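Local coordinates for protein multicopper oxidase type 1 (Nitrosomonas europaea, PDB 3G5W) that probably oxidises its substrates with bound copper ions, as a two-domain, laccase-like multicopper blue oxidase, at residues P179-K184 / T271-E276. Numbering follows the deposited sequence.
Sequences PIRVKK and TIEYEE
R181 and E273 run alongside each other on one face of a parallel strand pair, both chains extended. R181 NE reaches E273 OE2 at 2.9 Å in a salt bridge, the guanidinium and carboxylate planes 26° apart. A water bridges the pair, accepting a long bond from R181 NH2 (3.3 Å) and donating to E273 OE1; Y284 OH also bonds OE1, so both carboxylate oxygens are held. The P179 ring crosses E273 at a slant, CB 3.4 Å from E273 CD.

On the other face, V182 CG2 sits almost centrally over the Y274 ring, 3.8 Å from its centroid, a CH-pi contact. With CG1 anti to the carbonyl carbon (chi1 -64°), CG2 falls between backbone N and carbonyl carbon and also meets I272 CG2 at 3.7 Å. Four backbone bonds join the segments: I180 N–T271 O, E273 N–I180 O, V182 N–E273 O and E275 N–V182 O. Past them E276, its chain bent at chi2 (87°), turns its carboxylate back to K184 N, which lies 2.9 Å from OE1 and more weakly bonds OE2.

Within this chain, strand 180-182 edges a five-stranded sheet in the second cupredoxin domain, away from the copper ligands. Strand 269-274 also pairs antiparallel with 247-252, whose W248 bonds the I272 backbone and meets the Y274 ring steeply, while I180 and V182 pack on I188 of strand 187-194 in the six-stranded sheet.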
loop_
_atom_site.group_PDB
_atom_site.type_symbol
_atom_site.label_atom_id
_atom_site.label_comp_id
_atom_site.label_asym_id
_atom_site.label_seq_id
_atom_site.Cartn_x
_atom_site.Cartn_y
_atom_site.Cartn_z
ATOM N N PRO A 179 -14.089 -23.156 -2.857
ATOM C CA PRO A 179 -13.798 -23.163 -1.424
ATOM C C PRO A 179 -12.483 -23.884 -1.142
ATOM O O PRO A 179 -12.093 -24.788 -1.889
ATOM C CB PRO A 179 -14.972 -23.943 -0.832
ATOM C CG PRO A 179 -15.451 -24.837 -1.963
ATOM C CD PRO A 179 -15.259 -23.998 -3.197
ATOM N N ILE A 180 -11.796 -23.454 -0.094
ATOM C CA ILE A 180 -10.613 -24.145 0.405
ATOM C C ILE A 180 -11.126 -25.123 1.448
ATOM O O ILE A 180 -11.686 -24.708 2.448
ATOM C CB ILE A 180 -9.603 -23.126 0.982
ATOM C CG1 ILE A 180 -9.009 -22.300 -0.173
ATOM C CG2 ILE A 180 -8.499 -23.821 1.827
ATOM C CD1 ILE A 180 -8.287 -21.015 0.246
ATOM N N ARG A 181 -10.988 -26.424 1.185
ATOM C CA ARG A 181 -11.602 -27.438 2.050
ATOM C C ARG A 181 -10.578 -28.079 2.965
ATOM O O ARG A 181 -9.556 -28.591 2.504
ATOM C CB ARG A 181 -12.341 -28.506 1.230
ATOM C CG ARG A 181 -13.560 -27.969 0.518
ATOM C CD ARG A 181 -14.307 -29.038 -0.243
ATOM N NE ARG A 181 -15.638 -28.562 -0.622
ATOM C CZ ARG A 181 -16.520 -29.263 -1.326
ATOM N NH1 ARG A 181 -16.217 -30.487 -1.749
ATOM N NH2 ARG A 181 -17.706 -28.737 -1.613
ATOM N N VAL A 182 -10.865 -28.048 4.262
ATOM C CA VAL A 182 -9.917 -28.488 5.288
ATOM C C VAL A 182 -10.600 -29.323 6.365
ATOM O O VAL A 182 -11.826 -29.455 6.378
ATOM C CB VAL A 182 -9.228 -27.282 5.988
ATOM C CG1 VAL A 182 -8.372 -26.479 5.001
ATOM C CG2 VAL A 182 -10.261 -26.387 6.678
ATOM N N LYS A 183 -9.793 -29.881 7.265
ATOM C CA LYS A 183 -10.306 -30.467 8.502
ATOM C C LYS A 183 -9.477 -29.970 9.678
ATOM O O LYS A 183 -8.372 -29.466 9.495
ATOM C CB LYS A 183 -10.308 -31.998 8.439
ATOM C CG LYS A 183 -8.943 -32.650 8.554
ATOM C CD LYS A 183 -9.013 -34.130 8.197
ATOM C CE LYS A 183 -7.640 -34.783 8.309
ATOM N NZ LYS A 183 -6.644 -34.243 7.319
ATOM N N LYS A 184 -10.009 -30.120 10.886
ATOM C CA LYS A 184 -9.305 -29.688 12.088
ATOM C C LYS A 184 -7.944 -30.376 12.189
ATOM O O LYS A 184 -7.827 -31.580 11.939
ATOM C CB LYS A 184 -10.157 -29.964 13.329
ATOM C CG LYS A 184 -9.752 -29.172 14.553
ATOM C CD LYS A 184 -10.710 -29.448 15.702
ATOM C CE LYS A 184 -10.082 -29.131 17.052
ATOM N NZ LYS A 184 -9.613 -27.722 17.136
ATOM N N THR A 271 -14.299 -19.004 0.444
ATOM C CA THR A 271 -14.494 -19.456 1.821
ATOM C C THR A 271 -13.549 -20.594 2.170
ATOM O O THR A 271 -13.037 -21.285 1.282
ATOM C CB THR A 271 -15.950 -19.923 2.089
ATOM O OG1 THR A 271 -16.226 -21.104 1.324
ATOM C CG2 THR A 271 -16.947 -18.842 1.719
ATOM N N ILE A 272 -13.324 -20.773 3.468
ATOM C CA ILE A 272 -12.696 -21.971 4.010
ATOM C C ILE A 272 -13.807 -22.831 4.617
ATOM O O ILE A 272 -14.553 -22.356 5.474
ATOM C CB ILE A 272 -11.663 -21.622 5.111
ATOM C CG1 ILE A 272 -10.477 -20.844 4.523
ATOM C CG2 ILE A 272 -11.195 -22.891 5.844
ATOM C CD1 ILE A 272 -9.654 -20.098 5.573
ATOM N N GLU A 273 -13.913 -24.078 4.160
ATOM C CA GLU A 273 -14.926 -25.033 4.651
ATOM C C GLU A 273 -14.279 -26.170 5.443
ATOM O O GLU A 273 -13.477 -26.928 4.895
ATOM C CB GLU A 273 -15.702 -25.647 3.474
ATOM C CG GLU A 273 -16.490 -24.668 2.610
ATOM C CD GLU A 273 -17.112 -25.314 1.376
ATOM O OE1 GLU A 273 -17.973 -24.665 0.736
ATOM O OE2 GLU A 273 -16.747 -26.464 1.029
ATOM N N TYR A 274 -14.626 -26.297 6.725
ATOM C CA TYR A 274 -14.191 -27.449 7.519
ATOM C C TYR A 274 -15.161 -28.610 7.341
ATOM O O TYR A 274 -16.380 -28.424 7.391
ATOM C CB TYR A 274 -14.160 -27.118 8.996
ATOM C CG TYR A 274 -12.987 -26.321 9.494
ATOM C CD1 TYR A 274 -12.072 -26.901 10.371
ATOM C CD2 TYR A 274 -12.819 -24.976 9.146
ATOM C CE1 TYR A 274 -11.018 -26.184 10.873
ATOM C CE2 TYR A 274 -11.751 -24.242 9.650
ATOM C CZ TYR A 274 -10.861 -24.861 10.515
ATOM O OH TYR A 274 -9.809 -24.180 11.053
ATOM N N GLU A 275 -14.629 -29.814 7.164
ATOM C CA GLU A 275 -15.499 -30.972 6.977
ATOM C C GLU A 275 -16.336 -31.267 8.223
ATOM O O GLU A 275 -17.427 -31.817 8.114
ATOM C CB GLU A 275 -14.722 -32.203 6.500
ATOM C CG GLU A 275 -13.632 -32.690 7.410
ATOM C CD GLU A 275 -13.026 -34.003 6.928
ATOM O OE1 GLU A 275 -12.556 -34.063 5.763
ATOM O OE2 GLU A 275 -13.010 -34.970 7.721
ATOM N N GLU A 276 -15.834 -30.863 9.391
ATOM C CA GLU A 276 -16.538 -31.052 10.666
ATOM C C GLU A 276 -17.918 -30.379 10.722
ATOM O O GLU A 276 -18.861 -30.950 11.284
ATOM C CB GLU A 276 -15.674 -30.582 11.844
ATOM C CG GLU A 276 -14.487 -31.496 12.181
ATOM C CD GLU A 276 -13.221 -31.186 11.385
ATOM O OE1 GLU A 276 -12.205 -31.878 11.600
ATOM O OE2 GLU A 276 -13.229 -30.256 10.551
HETATM O O HOH W 1 -19.329 -25.910 -1.189
#